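Local coordinates for protein CurD (Moorea producens 3L, PDB 5KP7) that binds 4'-phosphopantetheine and probably catalyses a condensation of the hydroxymethylglutaryl-CoA synthase type, at residues 34-39 / 377-382; 312-317 / 326-331; 76-81 / 192-197. The protein carries 3 engineered substitutions. All blocks are in the same frame, centred on the assembly; numbering follows the deposited sequence.

Interaction 1 (34-39 / 377-382); sequences SVYGGA and SAQLAD
The side-chain amide of Gln379 spans the end of a strand, gripping the backbone at Val35 and Gly37. Its NE2 donates to Val35 O at 3.0 Å, standing well above that carbonyl's plane (48° out of it), while OE1 accepts from Gly37 N at 2.9 Å along an almost straight N-H line (172°). Glutamine suits the place because one flat group offers both a donor and an acceptor, and its chain is long and extended: CG lies trans to the backbone N (chi1 174°), which carries the amide off helix 376-381 to the strand. OE1 also sits 3.4 Å from Tyr36 CA. In the mixed sheet of this thiolase-like fold, strand 29-36 is paired with strand 195-202; Gln379 bonds to Val35 O and Gly37 N, in the peptides before and after Tyr36, the pattern by which a residue of a parallel strand bonds to its neighbour. An alanine at Gln379 would remove the amide and is likely to leave Val35 O and Gly37 N without these mates, opening a gap beside the strand end. Leu380 reaches in with its CD2 branch, 3.9 Å from Gly37 CA; a side chain at Gly37 would put its CB into that methyl. Tyr36 sets out away from the helix, its OH is bonded to Glu73, and Gly38 N lies 3.6 Å over the plane of the Tyr36 ring at its centre.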
loop_
_atom_site.group_PDB
_atom_site.type_symbol
_atom_site.label_atom_id
_atom_site.label_comp_id
_atom_site.label_asym_id
_atom_site.label_seq_id
_atom_site.Cartn_x
_atom_site.Cartn_y
_atom_site.Cartn_z
ATOM N N SER A 34 8.721 -6.861 10.900
ATOM C CA SER A 34 7.626 -7.016 11.840
ATOM C C SER A 34 6.488 -6.082 11.443
ATOM O O SER A 34 6.720 -5.038 10.811
ATOM C CB SER A 34 8.135 -6.783 13.256
ATOM O OG SER A 34 7.077 -6.819 14.184
ATOM N N VAL A 35 5.261 -6.492 11.762
ATOM C CA VAL A 35 4.043 -5.805 11.288
ATOM C C VAL A 35 3.169 -5.433 12.487
ATOM O O VAL A 35 3.087 -6.217 13.439
ATOM C CB VAL A 35 3.233 -6.773 10.392
ATOM C CG1 VAL A 35 1.839 -6.227 10.066
ATOM C CG2 VAL A 35 4.016 -7.104 9.139
ATOM N N TYR A 36 2.492 -4.288 12.428
ATOM C CA TYR A 36 1.376 -3.994 13.317
ATOM C C TYR A 36 0.188 -3.627 12.453
ATOM O O TYR A 36 0.229 -2.605 11.768
ATOM C CB TYR A 36 1.708 -2.892 14.306
ATOM C CG TYR A 36 0.554 -2.519 15.218
ATOM C CD1 TYR A 36 -0.021 -3.456 16.079
ATOM C CD2 TYR A 36 0.017 -1.247 15.218
ATOM C CE1 TYR A 36 -1.079 -3.122 16.913
ATOM C CE2 TYR A 36 -1.043 -0.908 16.059
ATOM C CZ TYR A 36 -1.594 -1.856 16.903
ATOM O OH TYR A 36 -2.634 -1.561 17.777
ATOM N N GLY A 37 -0.844 -4.470 12.495
ATOM C CA GLY A 37 -2.040 -4.292 11.669
ATOM C C GLY A 37 -3.231 -3.726 12.409
ATOM O O GLY A 37 -4.385 -3.946 12.003
ATOM N N GLY A 38 -2.949 -3.023 13.496
ATOM C CA GLY A 38 -3.952 -2.309 14.284
ATOM C C GLY A 38 -4.572 -3.156 15.363
ATOM O O GLY A 38 -4.297 -4.364 15.476
ATOM N N ALA A 39 -5.396 -2.513 16.184
ATOM C CA ALA A 39 -6.080 -3.188 17.283
ATOM C C ALA A 39 -7.540 -3.539 16.961
ATOM O O ALA A 39 -8.183 -4.319 17.685
ATOM C CB ALA A 39 -6.018 -2.311 18.523
ATOM N N SER A 377 -0.561 -13.830 10.896
ATOM C CA SER A 377 -1.953 -14.228 10.683
ATOM C C SER A 377 -2.744 -14.275 12.003
ATOM O O SER A 377 -3.854 -13.741 12.098
ATOM C CB SER A 377 -2.016 -15.569 9.964
ATOM O OG SER A 377 -3.354 -15.988 9.792
ATOM N N ALA A 378 -2.139 -14.871 13.019
ATOM C CA ALA A 378 -2.718 -14.872 14.362
ATOM C C ALA A 378 -2.959 -13.481 14.946
ATOM O O ALA A 378 -4.006 -13.249 15.565
ATOM C CB ALA A 378 -1.859 -15.697 15.319
ATOM N N GLN A 379 -1.995 -12.572 14.769
ATOM C CA GLN A 379 -2.134 -11.185 15.238
ATOM C C GLN A 379 -3.350 -10.545 14.589
ATOM O O GLN A 379 -4.176 -9.941 15.269
ATOM C CB GLN A 379 -0.884 -10.347 14.903
ATOM C CG GLN A 379 -1.025 -8.864 15.239
ATOM C CD GLN A 379 -0.083 -7.923 14.495
ATOM O OE1 GLN A 379 -0.439 -6.757 14.280
ATOM N NE2 GLN A 379 1.098 -8.422 14.060
ATOM N N LEU A 380 -3.479 -10.701 13.278
ATOM C CA LEU A 380 -4.587 -10.056 12.577
ATOM C C LEU A 380 -5.922 -10.650 12.993
ATOM O O LEU A 380 -6.895 -9.906 13.177
ATOM C CB LEU A 380 -4.389 -10.139 11.069
ATOM C CG LEU A 380 -3.168 -9.414 10.524
ATOM C CD1 LEU A 380 -3.031 -9.690 9.040
ATOM C CD2 LEU A 380 -3.244 -7.909 10.803
ATOM N N ALA A 381 -5.960 -11.971 13.211
ATOM C CA ALA A 381 -7.202 -12.605 13.615
ATOM C C ALA A 381 -7.673 -12.166 15.007
ATOM O O ALA A 381 -8.867 -12.278 15.284
ATOM C CB ALA A 381 -7.088 -14.138 13.551
ATOM N N ASP A 382 -6.763 -11.699 15.870
ATOM C CA ASP A 382 -7.089 -11.345 17.252
ATOM C C ASP A 382 -7.597 -9.905 17.430
ATOM O O ASP A 382 -7.960 -9.521 18.554
ATOM C CB ASP A 382 -5.870 -11.615 18.167
ATOM C CG ASP A 382 -6.221 -11.596 19.673
ATOM O OD1 ASP A 382 -7.288 -12.093 20.060
ATOM O OD2 ASP A 382 -5.422 -11.041 20.455
#

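Interaction 2 (312-317 / 326-331); sequences LVYCQQ and LFLSLA
Tyr314 and Leu328 carry the contact between two successive helices of the thiolase-like fold, 309-318 and 325-336, whose short segments run at 129° to one another with axes 7.6 Å apart. The two side chains meet at about a right angle: the CD1 methyl of Leu328 rests 3.8 Å from Tyr314 CB, and its other branch, CD2, lies 3.9 Å from Tyr314 O. Leucine suits this place because its forked end can touch both the root of the tyrosine and the backbone beyond it. Farther out along the ring, Tyr314 CE2 comes within 4.0 Å of Ala331 O. On the next residue, slim Cys315 sets SG 3.9 Å from Ser329 CB, and these two small side chains let the helices come close. Polar bonds outside the contact hold these residues in place. Tyr314 N, which makes no bond to the preceding turn at a kink, is hydrogen-bonded to Ser332 OG, and Tyr314 OH to Asp335, so both ends of the tyrosine are tied to helix 325-336; Ser329 OG pairs with Ser272 OG. Back on the first helix, Gln317 NE2 lies in the plane of the Tyr314 ring at its edge and makes a weak 3.3 Å hydrogen bond to Val313 O.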
loop_
_atom_site.group_PDB
_atom_site.type_symbol
_atom_site.label_atom_id
_atom_site.label_comp_id
_atom_site.label_asym_id
_atom_site.label_seq_id
_atom_site.Cartn_x
_atom_site.Cartn_y
_atom_site.Cartn_z
ATOM N N LEU A 312 -1.548 -10.791 -1.544
ATOM C CA LEU A 312 -2.787 -10.069 -1.231
ATOM C C LEU A 312 -3.453 -10.474 0.075
ATOM O O LEU A 312 -4.282 -9.755 0.583
ATOM C CB LEU A 312 -3.789 -10.193 -2.384
ATOM C CG LEU A 312 -3.261 -9.590 -3.693
ATOM C CD1 LEU A 312 -4.265 -9.832 -4.802
ATOM C CD2 LEU A 312 -2.973 -8.100 -3.568
ATOM N N VAL A 313 -3.116 -11.637 0.614
ATOM C CA VAL A 313 -3.823 -12.187 1.753
ATOM C C VAL A 313 -3.859 -11.198 2.928
ATOM O O VAL A 313 -4.940 -10.923 3.446
ATOM C CB VAL A 313 -3.224 -13.542 2.186
ATOM C CG1 VAL A 313 -3.819 -14.030 3.502
ATOM C CG2 VAL A 313 -3.439 -14.578 1.086
ATOM N N TYR A 314 -2.705 -10.731 3.385
ATOM C CA TYR A 314 -2.707 -9.806 4.527
ATOM C C TYR A 314 -3.206 -8.417 4.138
ATOM O O TYR A 314 -3.851 -7.746 4.943
ATOM C CB TYR A 314 -1.340 -9.680 5.183
ATOM C CG TYR A 314 -0.817 -10.944 5.808
ATOM C CD1 TYR A 314 -1.673 -11.961 6.232
ATOM C CD2 TYR A 314 0.541 -11.121 5.969
ATOM C CE1 TYR A 314 -1.165 -13.119 6.807
ATOM C CE2 TYR A 314 1.058 -12.264 6.539
ATOM C CZ TYR A 314 0.201 -13.254 6.975
ATOM O OH TYR A 314 0.677 -14.433 7.541
ATOM N N CYS A 315 -2.956 -8.012 2.905
ATOM C CA CYS A 315 -3.450 -6.715 2.417
ATOM C C CYS A 315 -4.970 -6.621 2.534
ATOM O O CYS A 315 -5.494 -5.566 2.928
ATOM C CB CYS A 315 -2.973 -6.478 0.974
ATOM S SG CYS A 315 -1.196 -6.237 0.850
ATOM N N GLN A 316 -5.668 -7.722 2.251
ATOM C CA GLN A 316 -7.138 -7.785 2.331
ATOM C C GLN A 316 -7.685 -7.625 3.736
ATOM O O GLN A 316 -8.886 -7.419 3.876
ATOM C CB GLN A 316 -7.682 -9.130 1.823
ATOM C CG GLN A 316 -7.493 -9.335 0.361
ATOM C CD GLN A 316 -8.095 -10.676 -0.071
ATOM O OE1 GLN A 316 -7.777 -11.754 0.481
ATOM N NE2 GLN A 316 -8.996 -10.615 -1.015
ATOM N N GLN A 317 -6.835 -7.845 4.742
ATOM C CA GLN A 317 -7.210 -7.780 6.144
ATOM C C GLN A 317 -6.931 -6.422 6.799
ATOM O O GLN A 317 -7.407 -6.155 7.893
ATOM C CB GLN A 317 -6.473 -8.878 6.916
ATOM C CG GLN A 317 -6.942 -10.261 6.487
ATOM C CD GLN A 317 -6.208 -11.340 7.243
ATOM O OE1 GLN A 317 -6.401 -11.501 8.455
ATOM N NE2 GLN A 317 -5.347 -12.069 6.554
ATOM N N LEU A 326 3.263 -2.202 0.383
ATOM C CA LEU A 326 4.162 -3.142 -0.347
ATOM C C LEU A 326 4.963 -4.059 0.607
ATOM O O LEU A 326 5.210 -5.227 0.309
ATOM C CB LEU A 326 5.119 -2.353 -1.277
ATOM C CG LEU A 326 6.224 -3.144 -1.962
ATOM C CD1 LEU A 326 5.628 -4.186 -2.893
ATOM C CD2 LEU A 326 7.099 -2.186 -2.780
ATOM N N PHE A 327 5.377 -3.522 1.759
ATOM C CA PHE A 327 6.107 -4.323 2.729
ATOM C C PHE A 327 5.204 -5.349 3.380
ATOM O O PHE A 327 5.640 -6.482 3.628
ATOM C CB PHE A 327 6.795 -3.453 3.784
ATOM C CG PHE A 327 7.835 -2.498 3.219
ATOM C CD1 PHE A 327 8.499 -2.764 2.037
ATOM C CD2 PHE A 327 8.142 -1.349 3.910
ATOM C CE1 PHE A 327 9.448 -1.878 1.521
ATOM C CE2 PHE A 327 9.110 -0.468 3.416
ATOM C CZ PHE A 327 9.759 -0.752 2.219
ATOM N N LEU A 328 3.945 -4.989 3.593
ATOM C CA LEU A 328 2.993 -5.965 4.089
ATOM C C LEU A 328 2.758 -7.065 3.039
ATOM O O LEU A 328 2.630 -8.242 3.374
ATOM C CB LEU A 328 1.668 -5.315 4.466
ATOM C CG LEU A 328 0.637 -6.296 5.058
ATOM C CD1 LEU A 328 1.185 -7.044 6.259
ATOM C CD2 LEU A 328 -0.652 -5.578 5.343
ATOM N N SER A 329 2.647 -6.650 1.774
ATOM C CA SER A 329 2.510 -7.619 0.680
ATOM C C SER A 329 3.690 -8.597 0.624
ATOM O O SER A 329 3.518 -9.819 0.508
ATOM C CB SER A 329 2.372 -6.912 -0.654
ATOM O OG SER A 329 2.265 -7.875 -1.679
ATOM N N LEU A 330 4.899 -8.074 0.795
ATOM C CA LEU A 330 6.086 -8.936 0.913
ATOM C C LEU A 330 5.969 -9.948 2.059
ATOM O O LEU A 330 6.185 -11.149 1.857
ATOM C CB LEU A 330 7.363 -8.098 1.063
ATOM C CG LEU A 330 8.643 -8.896 1.319
ATOM C CD1 LEU A 330 8.987 -9.838 0.170
ATOM C CD2 LEU A 330 9.792 -7.923 1.609
ATOM N N ALA A 331 5.589 -9.472 3.240
ATOM C CA ALA A 331 5.423 -10.352 4.382
ATOM C C ALA A 331 4.335 -11.419 4.086
ATOM O O ALA A 331 4.479 -12.592 4.442
ATOM C CB ALA A 331 5.023 -9.567 5.602
#

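Interaction 3 (76-81 / 192-197)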
loop_
_atom_site.group_PDB
_atom_site.type_symbol
_atom_site.label_atom_id
_atom_site.label_comp_id
_atom_site.label_asym_id
_atom_site.label_seq_id
_atom_site.Cartn_x
_atom_site.Cartn_y
_atom_site.Cartn_z
ATOM N N VAL A 76 3.057 7.184 15.352
ATOM C CA VAL A 76 4.163 6.841 16.246
ATOM C C VAL A 76 3.874 5.545 16.987
ATOM O O VAL A 76 4.702 4.647 17.035
ATOM C CB VAL A 76 4.451 7.991 17.263
ATOM C CG1 VAL A 76 5.479 7.568 18.306
ATOM C CG2 VAL A 76 4.918 9.252 16.532
ATOM N N SER A 77 2.709 5.452 17.626
ATOM C CA SER A 77 2.370 4.258 18.365
ATOM C C SER A 77 2.275 3.039 17.441
ATOM O O SER A 77 2.765 1.966 17.803
ATOM C CB SER A 77 1.117 4.465 19.233
ATOM O OG SER A 77 -0.085 4.476 18.512
ATOM N N TYR A 78 1.736 3.224 16.229
ATOM C CA TYR A 78 1.709 2.146 15.255
ATOM C C TYR A 78 3.150 1.700 14.941
ATOM O O TYR A 78 3.436 0.493 14.894
ATOM C CB TYR A 78 0.984 2.600 13.978
ATOM C CG TYR A 78 -0.454 2.183 13.894
ATOM C CD1 TYR A 78 -1.412 2.693 14.768
ATOM C CD2 TYR A 78 -0.884 1.267 12.929
ATOM C CE1 TYR A 78 -2.748 2.293 14.675
ATOM C CE2 TYR A 78 -2.202 0.878 12.844
ATOM C CZ TYR A 78 -3.134 1.405 13.680
ATOM O OH TYR A 78 -4.446 0.953 13.559
ATOM N N ALA A 79 4.023 2.670 14.681
ATOM C CA ALA A 79 5.415 2.396 14.354
ATOM C C ALA A 79 6.158 1.652 15.445
ATOM O O ALA A 79 6.895 0.689 15.175
ATOM C CB ALA A 79 6.152 3.682 14.016
ATOM N N VAL A 80 6.003 2.109 16.696
ATOM C CA VAL A 80 6.650 1.461 17.816
ATOM C C VAL A 80 6.144 0.019 17.983
ATOM O O VAL A 80 6.929 -0.891 18.223
ATOM C CB VAL A 80 6.510 2.301 19.109
ATOM C CG1 VAL A 80 6.986 1.506 20.331
ATOM C CG2 VAL A 80 7.261 3.628 18.970
ATOM N N ASN A 81 4.832 -0.194 17.864
ATOM C CA ASN A 81 4.289 -1.534 17.946
ATOM C C ASN A 81 4.786 -2.458 16.829
ATOM O O ASN A 81 4.994 -3.669 17.073
ATOM C CB ASN A 81 2.768 -1.473 18.027
ATOM C CG ASN A 81 2.290 -0.925 19.361
ATOM O OD1 ASN A 81 2.852 -1.234 20.401
ATOM N ND2 ASN A 81 1.228 -0.147 19.340
ATOM N N SER A 192 -9.132 2.835 2.784
ATOM C CA SER A 192 -8.030 3.493 3.504
ATOM C C SER A 192 -7.897 2.901 4.922
ATOM O O SER A 192 -8.761 3.119 5.768
ATOM C CB SER A 192 -8.277 4.989 3.529
ATOM O OG SER A 192 -7.959 5.551 2.256
ATOM N N GLY A 193 -6.828 2.133 5.142
ATOM C CA GLY A 193 -6.605 1.437 6.397
ATOM C C GLY A 193 -5.608 2.164 7.302
ATOM O O GLY A 193 -5.343 3.364 7.166
ATOM N N ALA A 194 -5.030 1.394 8.200
ATOM C CA ALA A 194 -4.019 1.851 9.127
ATOM C C ALA A 194 -3.053 0.691 9.395
ATOM O O ALA A 194 -3.488 -0.448 9.533
ATOM C CB ALA A 194 -4.664 2.274 10.413
ATOM N N GLY A 195 -1.759 0.961 9.419
ATOM C CA GLY A 195 -0.819 -0.113 9.650
ATOM C C GLY A 195 0.591 0.392 9.618
ATOM O O GLY A 195 0.862 1.495 9.127
ATOM N N ALA A 196 1.498 -0.430 10.133
ATOM C CA ALA A 196 2.918 -0.128 10.053
ATOM C C ALA A 196 3.728 -1.390 9.872
ATOM O O ALA A 196 3.359 -2.472 10.353
ATOM C CB ALA A 196 3.369 0.599 11.305
ATOM N N VAL A 197 4.804 -1.268 9.125
ATOM C CA VAL A 197 5.745 -2.348 8.913
ATOM C C VAL A 197 7.141 -1.836 9.186
ATOM O O VAL A 197 7.577 -0.822 8.609
ATOM C CB VAL A 197 5.650 -3.007 7.495
ATOM C CG1 VAL A 197 6.642 -4.168 7.392
ATOM C CG2 VAL A 197 4.239 -3.483 7.203
#
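Helix-on-sheet packing of the thiolase-like fold brings helix 75-89 down on strand 195-202, an inner strand of the mixed sheet. The short segments cross at -41° with axes 7.2 Å apart. Such an approach needs small residues where the backbones come nearest, and alanines meet that need: Ala79 CA and Ala196 CA are only 5.6 Å apart. The methyl of Ala196 points at the helix and presses on its backbone, with Ala196 CB 3.6 Å from Tyr78 O and 4.0 Å from Ala79 N. On the helix side, Ala79 also touches Ile165 and Thr167 of the next strand, 161-168.

Tyr78 is the large partner. Its ring leaves the helix and lies along the strand toward its beginning, crossing Gly195 to reach Ala194. The first torsion, chi1 at -98°, is turned some 40° past the staggered -60°, a strained setting that brings the ring over to the chain. Tyr78 CE2 comes to 3.5 Å from Gly195 N, approached obliquely, and Tyr78 CD2 to 3.6 Å from Gly195 CA. Glycine fits beside the ring because it is slim and accepts the almost fully extended backbone found there; a CB would in any case point away from the helix. A backbone hydrogen bond of Gly195 with Asp168 holds this strand in the sheet, and the ring of Tyr36 meets that of Tyr78 edge-to-face. Just upstream, Gly193 shares a backbone hydrogen bond with Asn320, a residue of the phosphopantetheine pocket. Ala196 N lies at the edge of the Tyr78 ring, near its plane. Beside the hydroxyl end of the ring, the methyl of Ala194 closes the contact, its CB 3.7 Å from Tyr78 CZ and 3.4 Å from Tyr78 OH.

The three contacts meet around strands 29-36 and 195-202, neighbours in one sheet. Interactions 1 and 3, centres 11 Å apart, are joined by a probable hydrogen bond from Tyr36 N to Ala196 O, 2.9 Å. Interaction 2 packs against both strands: Leu328 CD1 lies 3.9 Å from Val35 CG1 of interaction 1, and Phe327 CB is 3.7 Å from Val197 CG1 of interaction 3. Leu380 CD1 also packs 3.9 Å from Tyr314 CD1, linking helix 376-381 to helix 309-318. Toward the pocket, the side chain of Cys315 is about 12 Å from bound 4'-phosphopantetheine and about 8 Å from that of Asn320, whereas interaction 1 lies away from the site.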